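Local atomic coordinates of SusD homolog (Bacteroides thetaiotaomicron VPI-5482, PDB entry 3FDH), a protein that probably binds glycans at the cell surface as a SusD/RagB-family outer-membrane lipoprotein and helps pass them on for uptake. Residues R109-V114 / D192-F197; F283-P286 / R292-V295; Y60-E63 / N67-S70; N211-S214 / A218-E221. One frame throughout, in Å; residues are numbered along the deposited sequence.

In the fold
Interaction 1 is a wholly buried helix-helix contact, apolar and aromatic, with no hydrogen bond between its segments. Interaction 2 is also buried but relies on hydrogen bonds, as suits a short antiparallel pairing of extended chain in this largely helical protein; it lies on the opposite side of the chain's centre from interaction 1, about 41 Å away between centres. Interaction 3, partly buried, folds a loop back on the helix just before it through aliphatic contacts. Interaction 4 is a surface contact made by one hydroxyl-carboxylate bond. Interactions 1 and 4 are linked along the chain, since helices 191-208 and 216-228 are consecutive; their nearest atoms are about 14 Å apart.

Interaction 1. Residues R109-V114 / D192-F197; sequences RGMAEV and DKWLKF
W194 lays its indole against M111, a selenomethionine here, in a Met-aromatic contact between helices 106-127 and 191-208, part of the helical body of the SusD fold. The short helical segments run nearly the same way, 25° apart, with their axes 10.5 Å from each other at closest approach. M111 comes over one indole face. Its CG sits almost on the ring normal, 3.6 Å from the centroid of the five-membered ring of W194, which makes a CH-pi contact. Extension beyond CG keeps SE over that face as well, 4.2 Å from the same centroid. V114 meets the indole differently: its CG1 lies at the edge, near the ring plane, 3.8 Å from W194 CZ3. With chi1 at 170°, CG1 of V114 is anti to the backbone N and reaches F197 as well, 3.7 Å from CE2. The indole is fixed from outside the two segments too: NE1 of W194 is hydrogen-bonded to D184 OD2, and the ring of Y187 meets the indole edge-to-face. On the benzo side of the indole, the backbone oxygen O of M111 lies 3.5 Å from CZ3 of W194.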
loop_
_atom_site.group_PDB
_atom_site.type_symbol
_atom_site.label_atom_id
_atom_site.label_comp_id
_atom_site.label_asym_id
_atom_site.label_seq_id
_atom_site.Cartn_x
_atom_site.Cartn_y
_atom_site.Cartn_z
ATOM N N ARG A 109 3.957 -22.991 7.574
ATOM C CA ARG A 109 5.253 -22.670 6.988
ATOM C C ARG A 109 5.061 -21.820 5.741
ATOM O O ARG A 109 5.776 -20.849 5.496
ATOM C CB ARG A 109 6.035 -23.942 6.647
ATOM C CG ARG A 109 7.476 -23.675 6.305
ATOM C CD ARG A 109 8.210 -24.932 5.912
ATOM N NE ARG A 109 9.638 -24.774 6.167
ATOM C CZ ARG A 109 10.579 -25.620 5.766
ATOM N NH1 ARG A 109 10.265 -26.689 5.069
ATOM N NH2 ARG A 109 11.842 -25.393 6.072
ATOM N N GLY A 110 4.067 -22.221 4.965
ATOM C CA GLY A 110 3.741 -21.542 3.731
ATOM C C GLY A 110 3.239 -20.144 4.004
ATOM O O GLY A 110 3.570 -19.187 3.307
HETATM N N MSE A 111 2.428 -20.023 5.036
HETATM C CA MSE A 111 1.900 -18.696 5.375
HETATM C C MSE A 111 3.071 -17.764 5.718
HETATM O O MSE A 111 3.097 -16.577 5.332
HETATM C CB MSE A 111 0.926 -18.771 6.552
HETATM C CG MSE A 111 -0.282 -19.645 6.296
HETATM SE SE MSE A 111 -1.364 -19.902 7.874
HETATM C CE MSE A 111 -2.734 -21.033 7.122
ATOM N N ALA A 112 4.004 -18.304 6.482
ATOM C CA ALA A 112 5.210 -17.577 6.904
ATOM C C ALA A 112 6.072 -17.207 5.707
ATOM O O ALA A 112 6.689 -16.144 5.684
ATOM C CB ALA A 112 6.027 -18.391 7.925
ATOM N N GLU A 113 6.075 -18.071 4.701
ATOM C CA GLU A 113 6.878 -17.848 3.484
ATOM C C GLU A 113 6.288 -16.682 2.705
ATOM O O GLU A 113 7.005 -15.828 2.178
ATOM C CB GLU A 113 6.970 -19.122 2.631
ATOM C CG GLU A 113 7.995 -20.091 3.219
ATOM C CD GLU A 113 7.905 -21.534 2.722
ATOM O OE1 GLU A 113 6.835 -21.947 2.245
ATOM O OE2 GLU A 113 8.913 -22.274 2.872
ATOM N N VAL A 114 4.972 -16.613 2.715
ATOM C CA VAL A 114 4.266 -15.499 2.085
ATOM C C VAL A 114 4.582 -14.184 2.845
ATOM O O VAL A 114 4.825 -13.128 2.260
ATOM C CB VAL A 114 2.731 -15.748 2.016
ATOM C CG1 VAL A 114 1.965 -14.443 1.559
ATOM C CG2 VAL A 114 2.422 -16.929 1.085
ATOM N N ASP A 192 -6.329 -22.239 1.006
ATOM C CA ASP A 192 -6.686 -21.974 -0.403
ATOM C C ASP A 192 -6.713 -20.483 -0.657
ATOM O O ASP A 192 -6.364 -20.026 -1.733
ATOM C CB ASP A 192 -8.030 -22.601 -0.783
ATOM C CG ASP A 192 -7.971 -24.130 -0.855
ATOM O OD1 ASP A 192 -6.871 -24.692 -1.081
ATOM O OD2 ASP A 192 -9.033 -24.769 -0.686
ATOM N N LYS A 193 -7.127 -19.735 0.359
ATOM C CA LYS A 193 -7.144 -18.270 0.298
ATOM C C LYS A 193 -5.713 -17.744 0.361
ATOM O O LYS A 193 -5.345 -16.807 -0.335
ATOM C CB LYS A 193 -8.032 -17.675 1.386
ATOM C CG LYS A 193 -9.493 -17.937 1.105
ATOM C CD LYS A 193 -10.392 -17.104 1.964
ATOM C CE LYS A 193 -11.816 -17.182 1.464
ATOM N NZ LYS A 193 -12.691 -16.256 2.179
ATOM N N TRP A 194 -4.881 -18.381 1.166
ATOM C CA TRP A 194 -3.474 -17.982 1.182
ATOM C C TRP A 194 -2.848 -18.227 -0.182
ATOM O O TRP A 194 -2.029 -17.450 -0.667
ATOM C CB TRP A 194 -2.651 -18.699 2.256
ATOM C CG TRP A 194 -2.757 -18.073 3.618
ATOM C CD1 TRP A 194 -3.690 -18.349 4.580
ATOM C CD2 TRP A 194 -1.901 -17.076 4.170
ATOM N NE1 TRP A 194 -3.462 -17.575 5.703
ATOM C CE2 TRP A 194 -2.359 -16.803 5.479
ATOM C CE3 TRP A 194 -0.751 -16.423 3.708
ATOM C CZ2 TRP A 194 -1.743 -15.902 6.305
ATOM C CZ3 TRP A 194 -0.141 -15.513 4.537
ATOM C CH2 TRP A 194 -0.637 -15.256 5.820
ATOM N N LEU A 195 -3.262 -19.311 -0.807
ATOM C CA LEU A 195 -2.701 -19.706 -2.097
ATOM C C LEU A 195 -3.083 -18.623 -3.113
ATOM O O LEU A 195 -2.275 -18.173 -3.929
ATOM C CB LEU A 195 -3.206 -21.111 -2.488
ATOM C CG LEU A 195 -2.529 -21.822 -3.652
ATOM C CD1 LEU A 195 -1.058 -22.079 -3.354
ATOM C CD2 LEU A 195 -3.265 -23.139 -3.841
ATOM N N LYS A 196 -4.327 -18.172 -3.021
ATOM C CA LYS A 196 -4.805 -17.078 -3.908
ATOM C C LYS A 196 -4.010 -15.796 -3.687
ATOM O O LYS A 196 -3.674 -15.069 -4.626
ATOM C CB LYS A 196 -6.283 -16.802 -3.704
ATOM C CG LYS A 196 -7.167 -17.849 -4.254
ATOM C CD LYS A 196 -8.608 -17.497 -4.032
ATOM C CE LYS A 196 -9.513 -18.487 -4.691
ATOM N NZ LYS A 196 -10.915 -18.264 -4.233
ATOM N N PHE A 197 -3.739 -15.531 -2.419
ATOM C CA PHE A 197 -2.957 -14.364 -1.985
ATOM C C PHE A 197 -1.542 -14.495 -2.569
ATOM O O PHE A 197 -0.993 -13.551 -3.154
ATOM C CB PHE A 197 -2.976 -14.263 -0.440
ATOM C CG PHE A 197 -2.177 -13.126 0.155
ATOM C CD1 PHE A 197 -1.975 -11.917 -0.527
ATOM C CD2 PHE A 197 -1.706 -13.235 1.463
ATOM C CE1 PHE A 197 -1.225 -10.868 0.062
ATOM C CE2 PHE A 197 -0.990 -12.197 2.060
ATOM C CZ PHE A 197 -0.791 -11.005 1.366
#

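Interaction 2. Residues F283-P286 / R292-V295; sequences FFTP and RSQV
With chi1 at 67°, T285 tucks its OG1 between its own backbone N and carbonyl carbon, from where the hydroxyl faces the chain at S293; R292 has chi1 at -60° and an extended chain from CG to NE, whose methylenes run alongside the T285 carbonyl; the turn at chi4, -91°, then brings NH1 back to that oxygen. The hydroxyl works in both directions. It accepts a bond from the backbone, S293 N to T285 OG1 at 2.8 Å, and donates to its neighbour, T285 OG1 to P286 O at 2.7 Å. The guanidinium hands NH1 to T285 O at 2.9 Å, with the oxygen at its edge and close to its plane, while NH2 is taken by Y324 OH. Next to these side-chain bonds the backbones form a single antiparallel beta bridge, in which F284 and Q294 are a non-hydrogen-bonded pair. The bonds flanking it run from T285 N to S293 O (2.9 Å) and from V295 N to F283 O (3.1 Å). Beyond the bridge a water accepts from F283 N and donates to V295 O. Each chain has another strand partner: 283-284 lies antiparallel to 319-320, and 292-293 parallel to 383-384. Side chains pack on both sides of the backbone. Q294 brings its CG to the edge of the F284 ring, 3.9 Å from CE1, while its amide end turns to R281 O and N386 N. The side chains of T285 and V295 cross at about a right angle, with CG2 of T285 3.6 Å from CG1 of V295.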
loop_
_atom_site.group_PDB
_atom_site.type_symbol
_atom_site.label_atom_id
_atom_site.label_comp_id
_atom_site.label_asym_id
_atom_site.label_seq_id
_atom_site.Cartn_x
_atom_site.Cartn_y
_atom_site.Cartn_z
ATOM N N PHE A 283 -14.982 13.827 2.023
ATOM C CA PHE A 283 -14.344 15.004 2.646
ATOM C C PHE A 283 -15.157 15.644 3.740
ATOM O O PHE A 283 -16.361 15.807 3.628
ATOM C CB PHE A 283 -13.992 16.069 1.587
ATOM C CG PHE A 283 -13.000 15.600 0.576
ATOM C CD1 PHE A 283 -11.668 15.470 0.910
ATOM C CD2 PHE A 283 -13.382 15.316 -0.711
ATOM C CE1 PHE A 283 -10.747 15.020 -0.016
ATOM C CE2 PHE A 283 -12.460 14.875 -1.646
ATOM C CZ PHE A 283 -11.136 14.738 -1.302
ATOM N N PHE A 284 -14.451 15.997 4.812
ATOM C CA PHE A 284 -14.990 16.674 5.964
ATOM C C PHE A 284 -14.233 17.978 6.228
ATOM O O PHE A 284 -13.017 18.095 6.079
ATOM C CB PHE A 284 -14.937 15.854 7.268
ATOM C CG PHE A 284 -15.544 14.471 7.186
ATOM C CD1 PHE A 284 -16.623 14.192 6.364
ATOM C CD2 PHE A 284 -15.068 13.464 8.036
ATOM C CE1 PHE A 284 -17.186 12.914 6.335
ATOM C CE2 PHE A 284 -15.623 12.195 8.024
ATOM C CZ PHE A 284 -16.689 11.917 7.163
ATOM N N THR A 285 -15.010 18.962 6.643
ATOM C CA THR A 285 -14.451 20.265 6.976
ATOM C C THR A 285 -13.674 20.211 8.286
ATOM O O THR A 285 -13.697 19.209 9.021
ATOM C CB THR A 285 -15.579 21.320 7.219
ATOM O OG1 THR A 285 -16.315 20.959 8.406
ATOM C CG2 THR A 285 -16.530 21.447 6.000
ATOM N N PRO A 286 -12.953 21.296 8.580
ATOM C CA PRO A 286 -12.403 21.431 9.916
ATOM C C PRO A 286 -13.567 21.521 10.899
ATOM O O PRO A 286 -14.727 21.667 10.500
ATOM C CB PRO A 286 -11.654 22.773 9.873
ATOM C CG PRO A 286 -11.607 23.193 8.459
ATOM C CD PRO A 286 -12.637 22.439 7.703
ATOM N N ARG A 292 -17.923 18.978 12.401
ATOM C CA ARG A 292 -17.347 18.957 11.073
ATOM C C ARG A 292 -18.553 18.731 10.197
ATOM O O ARG A 292 -19.590 18.231 10.660
ATOM C CB ARG A 292 -16.378 17.796 10.830
ATOM C CG ARG A 292 -15.183 17.732 11.732
ATOM C CD ARG A 292 -14.271 16.639 11.245
ATOM N NE ARG A 292 -13.115 16.451 12.093
ATOM C CZ ARG A 292 -11.978 17.081 11.891
ATOM N NH1 ARG A 292 -11.887 17.908 10.868
ATOM N NH2 ARG A 292 -10.939 16.867 12.678
ATOM N N SER A 293 -18.417 19.124 8.941
ATOM C CA SER A 293 -19.458 18.905 7.956
ATOM C C SER A 293 -18.913 18.153 6.768
ATOM O O SER A 293 -17.789 18.376 6.353
ATOM C CB SER A 293 -20.021 20.233 7.474
ATOM O OG SER A 293 -20.599 20.940 8.547
ATOM N N GLN A 294 -19.732 17.259 6.237
ATOM C CA GLN A 294 -19.374 16.489 5.041
ATOM C C GLN A 294 -19.733 17.391 3.866
ATOM O O GLN A 294 -20.886 17.793 3.715
ATOM C CB GLN A 294 -20.163 15.192 5.021
ATOM C CG GLN A 294 -19.893 14.261 3.885
ATOM C CD GLN A 294 -20.796 13.051 3.939
ATOM O OE1 GLN A 294 -21.890 13.116 4.482
ATOM N NE2 GLN A 294 -20.341 11.933 3.372
ATOM N N VAL A 295 -18.722 17.711 3.063
ATOM C CA VAL A 295 -18.839 18.660 1.946
ATOM C C VAL A 295 -18.148 18.208 0.660
ATOM O O VAL A 295 -17.345 17.296 0.654
ATOM C CB VAL A 295 -18.293 20.073 2.352
ATOM C CG1 VAL A 295 -19.084 20.689 3.549
ATOM C CG2 VAL A 295 -16.805 20.014 2.678
HETATM O O HOH W 1 -17.777 14.811 1.434
HETATM O O HOH W 2 -18.816 22.433 10.106
#

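Interaction 3. Residues Y60-E63 / N67-S70; sequences YYAE and NEPS
The carboxylate oxygen OE2 of E68 is gripped by two donors, Q58 NE2 and Y44 OH, and this double hold fixes the end of a side chain whose aliphatic part leans on A62 and Y61. No hydrogen bond joins the two segments directly; the contact itself is van der Waals. CB of E68 lies against the helix backbone, 3.6 Å from A62 N and 3.7 Å from the carbonyl carbon C of Y61. CG of E68, anti to the backbone N (chi1 -171°), touches the methyl CB of A62 at 3.9 Å. A bend at chi2, 72°, then takes the carboxylate off the contact and to its two donors. CB of Y61 meets E68 CB at 3.9 Å, whereas the ring of Y61 leads away. The next residue extends the contact: the P69 ring rests near carbonyls in the last turn of the helix, its CD 4.0 Å from Y61 O and its CG 4.0 Å from A62 O. That A62 oxygen is also hydrogen-bonded by NH1 of R65. Residues 67-70 form a type I beta turn, closed by S70 N to N67 O at 3.1 Å. The loop thus doubles back on helix 57-63, which it has just left. Helix 40-48 lies against the same group, with Y44 on A62 and Y48 on P69, and E68 O is hydrogen-bonded by T74 OG1 just before helix 76-95 begins.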
loop_
_atom_site.group_PDB
_atom_site.type_symbol
_atom_site.label_atom_id
_atom_site.label_comp_id
_atom_site.label_asym_id
_atom_site.label_seq_id
_atom_site.Cartn_x
_atom_site.Cartn_y
_atom_site.Cartn_z
ATOM N N TYR A 60 4.692 17.376 8.084
ATOM C CA TYR A 60 4.683 18.729 7.485
ATOM C C TYR A 60 6.002 18.921 6.756
ATOM O O TYR A 60 6.032 19.366 5.590
ATOM C CB TYR A 60 4.480 19.845 8.515
ATOM C CG TYR A 60 4.847 21.201 7.949
ATOM C CD1 TYR A 60 3.967 21.898 7.141
ATOM C CD2 TYR A 60 6.094 21.743 8.167
ATOM C CE1 TYR A 60 4.311 23.127 6.586
ATOM C CE2 TYR A 60 6.451 22.972 7.623
ATOM C CZ TYR A 60 5.561 23.634 6.806
ATOM O OH TYR A 60 5.904 24.829 6.255
ATOM N N TYR A 61 7.066 18.506 7.429
ATOM C CA TYR A 61 8.456 18.646 6.894
ATOM C C TYR A 61 8.703 17.713 5.703
ATOM O O TYR A 61 9.491 17.993 4.784
ATOM C CB TYR A 61 9.525 18.562 7.996
ATOM C CG TYR A 61 9.394 19.797 8.896
ATOM C CD1 TYR A 61 9.714 21.057 8.408
ATOM C CD2 TYR A 61 8.865 19.705 10.163
ATOM C CE1 TYR A 61 9.539 22.210 9.185
ATOM C CE2 TYR A 61 8.676 20.840 10.951
ATOM C CZ TYR A 61 9.003 22.090 10.454
ATOM O OH TYR A 61 8.820 23.201 11.256
ATOM N N ALA A 62 7.967 16.626 5.701
ATOM C CA ALA A 62 7.992 15.682 4.566
ATOM C C ALA A 62 7.263 16.349 3.396
ATOM O O ALA A 62 7.707 16.344 2.253
ATOM C CB ALA A 62 7.333 14.323 4.925
ATOM N N GLU A 63 6.125 16.957 3.700
ATOM C CA GLU A 63 5.330 17.611 2.684
ATOM C C GLU A 63 6.071 18.726 1.931
ATOM O O GLU A 63 5.953 18.872 0.712
ATOM C CB GLU A 63 4.058 18.175 3.344
ATOM C CG GLU A 63 3.015 18.749 2.335
ATOM C CD GLU A 63 2.395 17.690 1.420
ATOM O OE1 GLU A 63 2.071 16.567 1.902
ATOM O OE2 GLU A 63 2.165 18.021 0.231
ATOM N N ASN A 67 14.393 18.312 4.748
ATOM C CA ASN A 67 15.178 17.327 5.519
ATOM C C ASN A 67 14.546 15.971 5.740
ATOM O O ASN A 67 15.172 14.921 5.573
ATOM C CB ASN A 67 15.435 17.900 6.895
ATOM C CG ASN A 67 16.309 19.139 6.843
ATOM O OD1 ASN A 67 17.199 19.228 6.015
ATOM N ND2 ASN A 67 16.035 20.109 7.711
ATOM N N GLU A 68 13.295 16.020 6.153
ATOM C CA GLU A 68 12.568 14.824 6.561
ATOM C C GLU A 68 12.617 13.641 5.569
ATOM O O GLU A 68 12.810 12.496 5.966
ATOM C CB GLU A 68 11.102 15.174 6.867
ATOM C CG GLU A 68 10.257 14.072 7.500
ATOM C CD GLU A 68 10.596 13.789 8.941
ATOM O OE1 GLU A 68 11.374 14.540 9.558
ATOM O OE2 GLU A 68 10.031 12.806 9.487
ATOM N N PRO A 69 12.444 13.913 4.276
ATOM C CA PRO A 69 12.412 12.763 3.375
ATOM C C PRO A 69 13.705 12.057 3.120
ATOM O O PRO A 69 13.686 10.944 2.595
ATOM C CB PRO A 69 11.867 13.340 2.053
ATOM C CG PRO A 69 11.314 14.717 2.406
ATOM C CD PRO A 69 12.021 15.160 3.631
ATOM N N SER A 70 14.811 12.668 3.535
ATOM C CA SER A 70 16.151 12.136 3.240
ATOM C C SER A 70 16.975 11.778 4.473
ATOM O O SER A 70 18.171 11.396 4.384
ATOM C CB SER A 70 16.936 13.135 2.373
ATOM O OG SER A 70 17.221 14.341 3.070
#

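Interaction 4. Residues N211-S214 / A218-E221; sequences NRSS and ADYE
S213 and D219 meet through a single hydrogen bond, donated by S213 OG to D219 OD2 at 2.7 Å. The approach is from above the carboxylate, with the hydroxyl oxygen 58° out of its plane. Chi1 of -179° sets OG of S213 anti to the backbone N and extends the hydroxyl towards the helix. On the helix side, chi1 of D219, -78°, holds its CG beside the backbone N and presents OD2 to the loop. OD2 of D219 is also 3.1 Å from CB of S213, meeting the serine C-O bond from the side rather than end-on. The serine hydroxyl accepts from N215 N as well, tying its own turn to the helix beyond.

One ionic contact adds to this. The other oxygen of the carboxylate, D219 OD1, forms a salt bridge with K222 NZ one turn further along the helix; the lysine would be expected to favour the charged form of the aspartate.

No apolar contact is made between the two segments; D219 leans instead on I210 and T206. The loop is the link between helices 191-208 and 216-228. The bond from S213 OG to the amide two residues on is that of an ST turn, and the bond from A218 N to N215 OD1 fits an asparagine N-cap at the start of helix 216-228.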
loop_
_atom_site.group_PDB
_atom_site.type_symbol
_atom_site.label_atom_id
_atom_site.label_comp_id
_atom_site.label_asym_id
_atom_site.label_seq_id
_atom_site.Cartn_x
_atom_site.Cartn_y
_atom_site.Cartn_z
ATOM N N ASN A 211 9.779 -3.145 -16.216
ATOM C CA ASN A 211 10.749 -2.298 -16.897
ATOM C C ASN A 211 12.015 -3.052 -17.238
ATOM O O ASN A 211 12.720 -2.745 -18.208
ATOM C CB ASN A 211 11.077 -1.092 -16.007
ATOM C CG ASN A 211 11.939 -0.057 -16.692
ATOM O OD1 ASN A 211 11.876 0.121 -17.909
ATOM N ND2 ASN A 211 12.709 0.677 -15.901
ATOM N N ARG A 212 12.280 -4.077 -16.439
ATOM C CA ARG A 212 13.511 -4.839 -16.541
ATOM C C ARG A 212 13.350 -6.136 -17.336
ATOM O O ARG A 212 14.290 -6.900 -17.526
ATOM C CB ARG A 212 14.047 -5.160 -15.153
ATOM C CG ARG A 212 14.547 -3.986 -14.388
ATOM C CD ARG A 212 15.817 -3.432 -15.062
ATOM N NE ARG A 212 16.330 -2.292 -14.310
ATOM C CZ ARG A 212 17.493 -1.711 -14.525
ATOM N NH1 ARG A 212 18.284 -2.097 -15.518
ATOM N NH2 ARG A 212 17.857 -0.719 -13.747
ATOM N N SER A 213 12.156 -6.345 -17.844
ATOM C CA SER A 213 11.840 -7.599 -18.534
ATOM C C SER A 213 12.457 -7.796 -19.904
ATOM O O SER A 213 12.652 -6.847 -20.662
ATOM C CB SER A 213 10.329 -7.749 -18.660
ATOM O OG SER A 213 9.999 -8.958 -19.301
ATOM N N SER A 214 12.775 -9.057 -20.199
ATOM C CA SER A 214 13.337 -9.435 -21.498
ATOM C C SER A 214 12.226 -9.893 -22.414
ATOM O O SER A 214 12.445 -10.171 -23.577
ATOM C CB SER A 214 14.370 -10.564 -21.368
ATOM O OG SER A 214 15.533 -10.135 -20.682
ATOM N N ALA A 218 5.242 -11.953 -22.372
ATOM C CA ALA A 218 5.203 -13.189 -21.565
ATOM C C ALA A 218 4.869 -12.796 -20.127
ATOM O O ALA A 218 4.042 -13.442 -19.455
ATOM C CB ALA A 218 6.532 -13.954 -21.643
ATOM N N ASP A 219 5.450 -11.677 -19.680
ATOM C CA ASP A 219 5.208 -11.200 -18.305
ATOM C C ASP A 219 3.757 -10.771 -18.110
ATOM O O ASP A 219 3.143 -11.055 -17.078
ATOM C CB ASP A 219 6.188 -10.115 -17.869
ATOM C CG ASP A 219 7.527 -10.692 -17.496
ATOM O OD1 ASP A 219 7.608 -11.959 -17.427
ATOM O OD2 ASP A 219 8.482 -9.898 -17.293
ATOM N N TYR A 220 3.211 -10.081 -19.100
ATOM C CA TYR A 220 1.793 -9.661 -18.986
ATOM C C TYR A 220 0.890 -10.890 -18.927
ATOM O O TYR A 220 -0.142 -10.919 -18.203
ATOM C CB TYR A 220 1.318 -8.741 -20.127
ATOM C CG TYR A 220 2.136 -7.485 -20.285
ATOM C CD1 TYR A 220 2.491 -6.719 -19.182
ATOM C CD2 TYR A 220 2.537 -7.045 -21.540
ATOM C CE1 TYR A 220 3.262 -5.556 -19.326
ATOM C CE2 TYR A 220 3.285 -5.881 -21.693
ATOM C CZ TYR A 220 3.652 -5.137 -20.583
ATOM O OH TYR A 220 4.402 -3.979 -20.733
ATOM N N GLU A 221 1.267 -11.918 -19.688
ATOM C CA GLU A 221 0.448 -13.141 -19.727
ATOM C C GLU A 221 0.566 -13.882 -18.395
ATOM O O GLU A 221 -0.385 -14.498 -17.919
ATOM C CB GLU A 221 0.765 -13.961 -20.987
ATOM C CG GLU A 221 0.273 -13.183 -22.245
ATOM C CD GLU A 221 0.777 -13.713 -23.576
ATOM O OE1 GLU A 221 1.582 -14.658 -23.592
ATOM O OE2 GLU A 221 0.375 -13.153 -24.623
#